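PDB 6GIO: amino acid amide racemase from Ochrobactrum anthropi, which belongs to the class-III aminotransferase family and carries pyridoxal-5'-phosphate in an assembly of two subunits. Local coordinates for residues Arg104-Gly109 with Leu275-Gly280; Ala201-Pro206 with Leu234-Glu239; Arg349-Gly354 with Phe398-Thr403. All blocks are in the same frame, centred on the assembly; numbering follows the deposited sequence.

Contact 1: Arg104-Gly109 with Leu275-Gly280; sequences RRVWFG and LSAVVG
Ser276 N donates to Gly109 O over 2.9 Å, the shortest hydrogen bond between the two strands. Gly109 N returns a bond to Ser276 O over 3.0 Å, nearly straight (170° at the hydrogen). The Phe108 ring turns an edge to the same oxygen, with Phe108 CD1 3.5 Å from Ser276 O. Two more hydrogen-bonded pairs, Trp107 with Val278 and Arg105 with Gly280, carry the antiparallel ladder on.

Val106, Phe108, Ala277 and Val279 share one face of the sheet. Phe108 CD1 lies 3.9 Å from Leu275 CD1, and the two side chains run side by side in the same direction. Val106 CG1 sits over one face of the Phe108 ring, toward its rim. Val106, Phe108, Leu275 and Val279 touch helix 85-97.

Trp107 and Val278 lie on the other face, near helices 112-127 and 282-285. The indole CG is anti to the backbone N (chi1 168°), which swings the ring along the strand over Gly109. Gly109 N stands 3.5 Å above the indole plane of Trp107, near its rim. Trp107 CE3 meets Val278 CG2 at 3.8 Å. The indole NE1 is held by Val292 O, and Ser276 OG by Asp114.

At the far end the Arg105 guanidinium turns back on its own strand. Arg105 NH1 lies 2.8 Å from Arg104 O, with the oxygen in the guanidinium plane, and also pairs with Glu103.

Strand 104-109 is the outermost of its sheet within the chain, and Val106 bonds through its backbone to the second subunit. A lone antiparallel strand, here 276-281, beside such an edge strand is typical of the large domain of fold type I PLP enzymes.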
# COMPACT_ATOMS: atom_id res chain seq x y z
N ARG C 104 13.66 -11.58 -16.48
CA ARG C 104 13.09 -11.21 -15.19
C ARG C 104 12.24 -9.95 -15.39
O ARG C 104 12.41 -9.21 -16.36
CB ARG C 104 14.18 -10.94 -14.15
CG ARG C 104 15.11 -12.12 -13.93
CD ARG C 104 16.17 -11.81 -12.89
NE ARG C 104 17.07 -10.78 -13.38
CZ ARG C 104 17.70 -9.90 -12.63
NH1 ARG C 104 17.60 -9.90 -11.32
NH2 ARG C 104 18.47 -9.02 -13.22
N ARG C 105 11.30 -9.73 -14.49
CA ARG C 105 10.49 -8.51 -14.51
C ARG C 105 10.25 -8.03 -13.07
O ARG C 105 10.48 -8.78 -12.08
CB ARG C 105 9.14 -8.76 -15.16
CG ARG C 105 9.19 -9.34 -16.56
CD ARG C 105 9.65 -8.32 -17.57
NE ARG C 105 9.59 -8.76 -18.95
CZ ARG C 105 10.55 -9.42 -19.60
NH1 ARG C 105 11.66 -9.75 -19.00
NH2 ARG C 105 10.37 -9.75 -20.89
N VAL C 106 9.74 -6.80 -13.01
CA VAL C 106 9.56 -6.05 -11.78
C VAL C 106 8.11 -5.60 -11.64
O VAL C 106 7.49 -5.09 -12.58
CB VAL C 106 10.41 -4.82 -11.81
CG1 VAL C 106 10.38 -4.12 -10.46
CG2 VAL C 106 11.82 -5.23 -12.21
N TRP C 107 7.55 -5.84 -10.47
CA TRP C 107 6.25 -5.31 -10.12
C TRP C 107 6.53 -4.32 -9.05
O TRP C 107 7.37 -4.56 -8.25
CB TRP C 107 5.39 -6.45 -9.56
CG TRP C 107 4.11 -6.10 -8.88
CD1 TRP C 107 2.88 -6.12 -9.43
CD2 TRP C 107 3.92 -5.77 -7.47
NE1 TRP C 107 1.93 -5.79 -8.48
CE2 TRP C 107 2.55 -5.59 -7.27
CE3 TRP C 107 4.80 -5.61 -6.37
CZ2 TRP C 107 2.00 -5.26 -6.01
CZ3 TRP C 107 4.23 -5.26 -5.10
CH2 TRP C 107 2.85 -5.09 -4.96
N PHE C 108 5.76 -3.25 -9.01
CA PHE C 108 5.86 -2.25 -7.93
C PHE C 108 4.64 -2.18 -7.03
O PHE C 108 3.52 -2.37 -7.49
CB PHE C 108 6.03 -0.87 -8.55
CG PHE C 108 7.38 -0.64 -9.14
CD1 PHE C 108 8.51 -0.56 -8.31
CD2 PHE C 108 7.55 -0.54 -10.53
CE1 PHE C 108 9.77 -0.38 -8.85
CE2 PHE C 108 8.80 -0.31 -11.07
CZ PHE C 108 9.93 -0.25 -10.24
N GLY C 109 4.87 -1.83 -5.76
CA GLY C 109 3.75 -1.60 -4.84
C GLY C 109 4.12 -0.50 -3.89
O GLY C 109 5.01 0.30 -4.20
N LEU C 275 7.24 2.91 -1.19
CA LEU C 275 7.56 2.15 -2.41
C LEU C 275 8.06 0.75 -2.06
O LEU C 275 8.96 0.56 -1.17
CB LEU C 275 8.64 2.91 -3.19
CG LEU C 275 9.34 2.28 -4.41
CD1 LEU C 275 8.36 2.13 -5.55
CD2 LEU C 275 10.48 3.17 -4.85
N SER C 276 7.54 -0.24 -2.79
CA SER C 276 8.04 -1.61 -2.69
C SER C 276 8.23 -2.20 -4.09
O SER C 276 7.78 -1.62 -5.09
CB SER C 276 7.08 -2.47 -1.88
OG SER C 276 5.81 -2.71 -2.54
N ALA C 277 8.90 -3.34 -4.16
CA ALA C 277 9.06 -4.02 -5.44
C ALA C 277 9.29 -5.49 -5.28
O ALA C 277 9.81 -5.92 -4.26
CB ALA C 277 10.17 -3.41 -6.26
N VAL C 278 8.94 -6.24 -6.33
CA VAL C 278 9.20 -7.66 -6.43
C VAL C 278 9.96 -7.91 -7.74
O VAL C 278 9.54 -7.50 -8.84
CB VAL C 278 7.91 -8.50 -6.42
CG1 VAL C 278 8.20 -9.98 -6.59
CG2 VAL C 278 7.14 -8.29 -5.12
N VAL C 279 11.11 -8.54 -7.63
CA VAL C 279 11.91 -8.87 -8.83
C VAL C 279 11.84 -10.37 -8.92
O VAL C 279 12.09 -11.04 -7.93
CB VAL C 279 13.39 -8.42 -8.70
CG1 VAL C 279 14.23 -8.87 -9.88
CG2 VAL C 279 13.43 -6.91 -8.61
N GLY C 280 11.43 -10.89 -10.07
CA GLY C 280 11.21 -12.29 -10.20
C GLY C 280 11.42 -12.75 -11.63
O GLY C 280 11.68 -11.93 -12.49

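Contact 2: Ala201-Pro206 with Leu234-Glu239; sequences AVFIEP and LVVVDE. With PLP (pyridoxal-5'-phosphate), chain G.
Phe203 and Val236 lie side by side at the tight centre of this contact. Val236 CG1 rests over one face of the phenyl ring, 4.1 Å from the Phe203 ring centroid. Val236 CG2 reaches the other way, to Ala201 CB at 4.0 Å. Both branches of this valine are thus used. On the opposite face of the sheet Ile204 CD1 crosses to Val235 CG1 at 3.9 Å, and helix 220-229 packs over them.

Four parallel-strand hydrogen bonds tie the backbones. Val236 bonds to strand 201-206 through both its N, to Val202 O, and its O, which takes Ile204 N at 2.9 Å. The last bond of the ladder runs from Asp238 N to Ile204 O.

Pro206 still packs closely, on Val237 CG1 and, through Pro206 CD, on Asp238 O at 3.3 Å. The Glu205 and Asp238 side chains are looser, no closer than 4.5 Å (Glu205 CG to Asp238 CB). Both acids turn to pyridoxal-5'-phosphate instead. Asp238 has CG anti to the backbone N (chi1 -171°), and Asp238 OD2 stands 2.5 Å from PLP N1. His140 ND1 bonds to the same OD2, and Val240 N holds OD1. Glu205 OE2 lies 3.5 Å from PLP C2A and is held by Ser209.

An aspartate at the pyridine nitrogen, where a beta-alpha-beta unit ends its parallel strands, marks the PLP site of fold type I enzymes.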
# COMPACT_ATOMS: atom_id res chain seq x y z
N ALA C 201 7.15 -22.14 -2.76
CA ALA C 201 8.22 -21.25 -2.39
C ALA C 201 8.62 -21.37 -0.94
O ALA C 201 7.81 -21.78 -0.10
CB ALA C 201 7.76 -19.84 -2.64
N VAL C 202 9.85 -20.95 -0.64
CA VAL C 202 10.32 -20.78 0.74
C VAL C 202 10.62 -19.32 0.86
O VAL C 202 11.27 -18.76 -0.04
CB VAL C 202 11.60 -21.62 1.08
CG1 VAL C 202 12.67 -21.50 0.01
CG2 VAL C 202 12.18 -21.26 2.45
N PHE C 203 10.15 -18.72 1.96
CA PHE C 203 10.42 -17.32 2.26
C PHE C 203 11.48 -17.15 3.31
O PHE C 203 11.32 -17.65 4.45
CB PHE C 203 9.17 -16.62 2.73
CG PHE C 203 8.24 -16.19 1.62
CD1 PHE C 203 7.48 -17.13 0.95
CD2 PHE C 203 8.09 -14.83 1.31
CE1 PHE C 203 6.59 -16.73 -0.05
CE2 PHE C 203 7.22 -14.43 0.33
CZ PHE C 203 6.45 -15.38 -0.36
N ILE C 204 12.50 -16.37 2.96
CA ILE C 204 13.73 -16.24 3.78
C ILE C 204 14.01 -14.78 4.10
O ILE C 204 14.22 -13.98 3.16
CB ILE C 204 14.96 -16.76 3.02
CG1 ILE C 204 14.88 -18.26 2.76
CG2 ILE C 204 16.24 -16.44 3.78
CD1 ILE C 204 15.94 -18.75 1.77
N GLU C 205 13.97 -14.42 5.39
CA GLU C 205 14.65 -13.23 5.85
C GLU C 205 16.15 -13.57 6.08
O GLU C 205 16.46 -14.47 6.86
CB GLU C 205 14.07 -12.74 7.19
CG GLU C 205 12.62 -12.30 7.20
CD GLU C 205 12.27 -11.56 8.49
OE1 GLU C 205 11.41 -12.00 9.25
OE2 GLU C 205 12.85 -10.53 8.77
N PRO C 206 17.07 -12.83 5.44
CA PRO C 206 18.51 -13.08 5.62
C PRO C 206 19.07 -12.63 6.96
O PRO C 206 20.12 -13.08 7.35
CB PRO C 206 19.16 -12.34 4.46
CG PRO C 206 18.20 -11.25 4.11
CD PRO C 206 16.82 -11.72 4.49
N LEU C 234 10.73 -22.47 -5.40
CA LEU C 234 11.33 -21.17 -5.63
C LEU C 234 11.78 -20.51 -4.31
O LEU C 234 11.11 -20.65 -3.26
CB LEU C 234 10.36 -20.28 -6.38
CG LEU C 234 9.93 -20.77 -7.77
CD1 LEU C 234 8.90 -19.84 -8.41
CD2 LEU C 234 11.15 -20.94 -8.66
N VAL C 235 12.90 -19.79 -4.38
CA VAL C 235 13.57 -19.26 -3.23
C VAL C 235 13.39 -17.74 -3.23
O VAL C 235 13.76 -17.05 -4.18
CB VAL C 235 15.05 -19.68 -3.27
CG1 VAL C 235 15.81 -19.12 -2.08
CG2 VAL C 235 15.16 -21.20 -3.31
N VAL C 236 12.74 -17.25 -2.18
CA VAL C 236 12.32 -15.88 -2.11
C VAL C 236 13.10 -15.28 -0.96
O VAL C 236 13.00 -15.76 0.15
CB VAL C 236 10.80 -15.76 -1.77
CG1 VAL C 236 10.36 -14.29 -1.69
CG2 VAL C 236 9.91 -16.51 -2.77
N VAL C 237 13.84 -14.21 -1.20
CA VAL C 237 14.45 -13.46 -0.12
C VAL C 237 13.73 -12.12 0.12
O VAL C 237 13.56 -11.30 -0.79
CB VAL C 237 15.97 -13.21 -0.37
CG1 VAL C 237 16.56 -12.39 0.77
CG2 VAL C 237 16.73 -14.52 -0.47
N ASP C 238 13.32 -11.90 1.36
CA ASP C 238 12.74 -10.62 1.82
C ASP C 238 13.85 -9.66 2.25
O ASP C 238 14.42 -9.81 3.33
CB ASP C 238 11.82 -10.90 3.01
CG ASP C 238 10.99 -9.69 3.42
OD1 ASP C 238 11.42 -8.56 3.14
OD2 ASP C 238 9.90 -9.85 4.02
N GLU C 239 14.17 -8.68 1.40
CA GLU C 239 15.20 -7.68 1.70
C GLU C 239 14.55 -6.39 2.22
O GLU C 239 15.17 -5.35 2.31
CB GLU C 239 16.05 -7.39 0.47
CG GLU C 239 16.95 -8.56 0.01
CD GLU C 239 18.32 -8.63 0.73
OE1 GLU C 239 18.84 -7.55 1.08
OE2 GLU C 239 18.89 -9.76 0.93
N1 PLP G . 9.10 -7.88 5.35
C2 PLP G . 10.07 -7.53 6.24
C2A PLP G . 11.30 -8.35 6.45
C3 PLP G . 9.93 -6.30 7.07
O3 PLP G . 10.88 -5.98 7.95
C4 PLP G . 8.75 -5.43 6.90
C4A PLP G . 8.60 -4.19 7.72
C5 PLP G . 7.75 -5.91 5.88
C6 PLP G . 8.00 -7.11 5.18
C5A PLP G . 6.46 -5.13 5.66
O4P PLP G . 6.64 -3.74 5.34
P PLP G . 5.48 -2.68 5.57
O1P PLP G . 5.89 -1.57 4.66
O2P PLP G . 5.51 -2.29 7.04
O3P PLP G . 4.20 -3.37 5.11

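Contact 3: Arg349-Gly354 with Phe398-Thr403; sequences RGLAIG and FMPPLT
The Phe398 ring meets Ile353 O obliquely, with Phe398 CD2 4.0 Å from that oxygen. Phe386 meets the same ring from outside the contact, the two planes about 35° apart. The Pro400 ring offers two of its atoms to Leu351. Pro400 CG touches Leu351 CD2 at 4.0 Å, the side chains crossing at about a right angle, and Pro400 CD lies 3.7 Å from Leu351 O.

The backbones join at a single antiparallel hydrogen-bonded pair. Phe398 N donates to Ile353 O over 2.9 Å, and Ile353 N returns the bond to Phe398 O. Both side chains leave on the same face of the sheet, Ile353 CB to Phe398 CB 4.2 Å.

This pair lies where strand 395-398 meets strand 352-357 in the mixed sheet built from strands near both ends of the chain. A type II' turn from Arg349 to Ala352 has just reversed the chain from strand 343-349, making a tight beta hairpin. Gly350 holds the positive phi (55°) this turn needs at its second residue.

Met399 leaves the strand and curls back. Its chain is bent at chi2 (-77°) and again at chi3, which sets Met399 SD 4.0 Å from Ala352 CB. Arg246 NH1 bonds both Leu351 O and Pro400 O, so one guanidinium bridges the two segments. Further along, Leu351 CD1 reaches Leu402 CD2 at 4.1 Å, and both leucines touch Ser322 of helix 318-339.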
# COMPACT_ATOMS: atom_id res chain seq x y z
N ARG C 349 24.40 -6.84 11.00
CA ARG C 349 25.41 -6.59 10.00
C ARG C 349 25.34 -5.14 9.64
O ARG C 349 24.23 -4.61 9.46
CB ARG C 349 25.21 -7.40 8.77
CG ARG C 349 25.17 -8.88 8.96
CD ARG C 349 25.26 -9.48 7.57
NE ARG C 349 25.19 -10.94 7.53
CZ ARG C 349 26.22 -11.76 7.63
NH1 ARG C 349 27.44 -11.27 7.84
NH2 ARG C 349 26.05 -13.08 7.54
N GLY C 350 26.52 -4.52 9.49
CA GLY C 350 26.61 -3.15 9.05
C GLY C 350 25.77 -2.26 9.94
O GLY C 350 25.91 -2.30 11.16
N LEU C 351 24.87 -1.48 9.36
CA LEU C 351 24.01 -0.60 10.15
C LEU C 351 22.62 -1.19 10.49
O LEU C 351 21.66 -0.46 10.76
CB LEU C 351 23.92 0.77 9.46
CG LEU C 351 25.18 1.65 9.60
CD1 LEU C 351 25.13 2.78 8.60
CD2 LEU C 351 25.36 2.18 11.02
N ALA C 352 22.54 -2.52 10.50
CA ALA C 352 21.37 -3.24 11.03
C ALA C 352 21.86 -3.90 12.30
O ALA C 352 22.49 -4.95 12.26
CB ALA C 352 20.85 -4.27 10.04
N ILE C 353 21.56 -3.27 13.43
CA ILE C 353 22.18 -3.65 14.67
C ILE C 353 21.17 -3.88 15.75
O ILE C 353 20.29 -3.05 15.96
CB ILE C 353 23.19 -2.55 15.14
CG1 ILE C 353 24.35 -2.50 14.15
CG2 ILE C 353 23.70 -2.83 16.54
CD1 ILE C 353 25.09 -1.16 14.14
N GLY C 354 21.33 -5.01 16.44
CA GLY C 354 20.48 -5.35 17.58
C GLY C 354 21.27 -5.49 18.86
O GLY C 354 22.38 -6.03 18.84
N PHE C 398 18.60 -0.72 16.20
CA PHE C 398 19.27 0.46 15.63
C PHE C 398 19.35 0.29 14.12
O PHE C 398 20.08 -0.58 13.60
CB PHE C 398 20.66 0.68 16.24
CG PHE C 398 20.63 0.88 17.74
CD1 PHE C 398 20.16 2.05 18.29
CD2 PHE C 398 21.00 -0.13 18.59
CE1 PHE C 398 20.07 2.23 19.68
CE2 PHE C 398 20.92 0.04 19.97
CZ PHE C 398 20.46 1.23 20.52
N MET C 399 18.55 1.10 13.44
CA MET C 399 18.44 1.10 11.98
C MET C 399 18.62 2.52 11.50
O MET C 399 17.74 3.07 10.87
CB MET C 399 17.04 0.59 11.58
CG MET C 399 16.85 -0.89 11.90
SD MET C 399 17.68 -1.94 10.69
CE MET C 399 16.67 -1.67 9.25
N PRO C 400 19.75 3.16 11.84
CA PRO C 400 19.83 4.58 11.51
C PRO C 400 19.95 4.82 10.00
O PRO C 400 20.34 3.89 9.26
CB PRO C 400 21.10 5.05 12.24
CG PRO C 400 21.94 3.82 12.40
CD PRO C 400 20.97 2.67 12.51
N PRO C 401 19.72 6.07 9.56
CA PRO C 401 20.04 6.43 8.17
C PRO C 401 21.49 6.05 7.82
O PRO C 401 22.40 6.11 8.69
CB PRO C 401 19.86 7.94 8.17
CG PRO C 401 18.90 8.21 9.28
CD PRO C 401 19.30 7.24 10.34
N LEU C 402 21.69 5.60 6.60
CA LEU C 402 22.98 5.18 6.14
C LEU C 402 23.97 6.36 6.12
O LEU C 402 25.18 6.17 6.01
CB LEU C 402 22.85 4.62 4.72
CG LEU C 402 22.00 3.34 4.59
CD1 LEU C 402 22.24 2.64 3.25
CD2 LEU C 402 22.29 2.38 5.71
N THR C 403 23.42 7.56 6.23
CA THR C 403 24.20 8.78 6.26
C THR C 403 24.66 9.15 7.67
O THR C 403 25.19 10.25 7.87
CB THR C 403 23.36 9.94 5.70
OG1 THR C 403 22.08 9.93 6.32
CG2 THR C 403 23.18 9.76 4.17

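How the contacts relate
From the N terminus, strand 104-109 opens first and waits for residues 275-280, so contact 1 closes a long loop. Contact 2 is nested within that loop, joining 201-206 to 234-239 across a connection that holds helix 220-229, as a beta-alpha-beta unit. Both belong to the same mixed sheet, their centres 14 Å apart. Contact 3 follows in series and joins strand 352-357 to the end of strand 395-398 and the loop that follows it, closing a loop of 43 residues. Its centre is 21 Å from that of contact 2, with nearest atoms about 6 Å apart. PLP lies among them: contact 2 meets it, while the side chains of Ser276 and Met399 are about 7 Å from it.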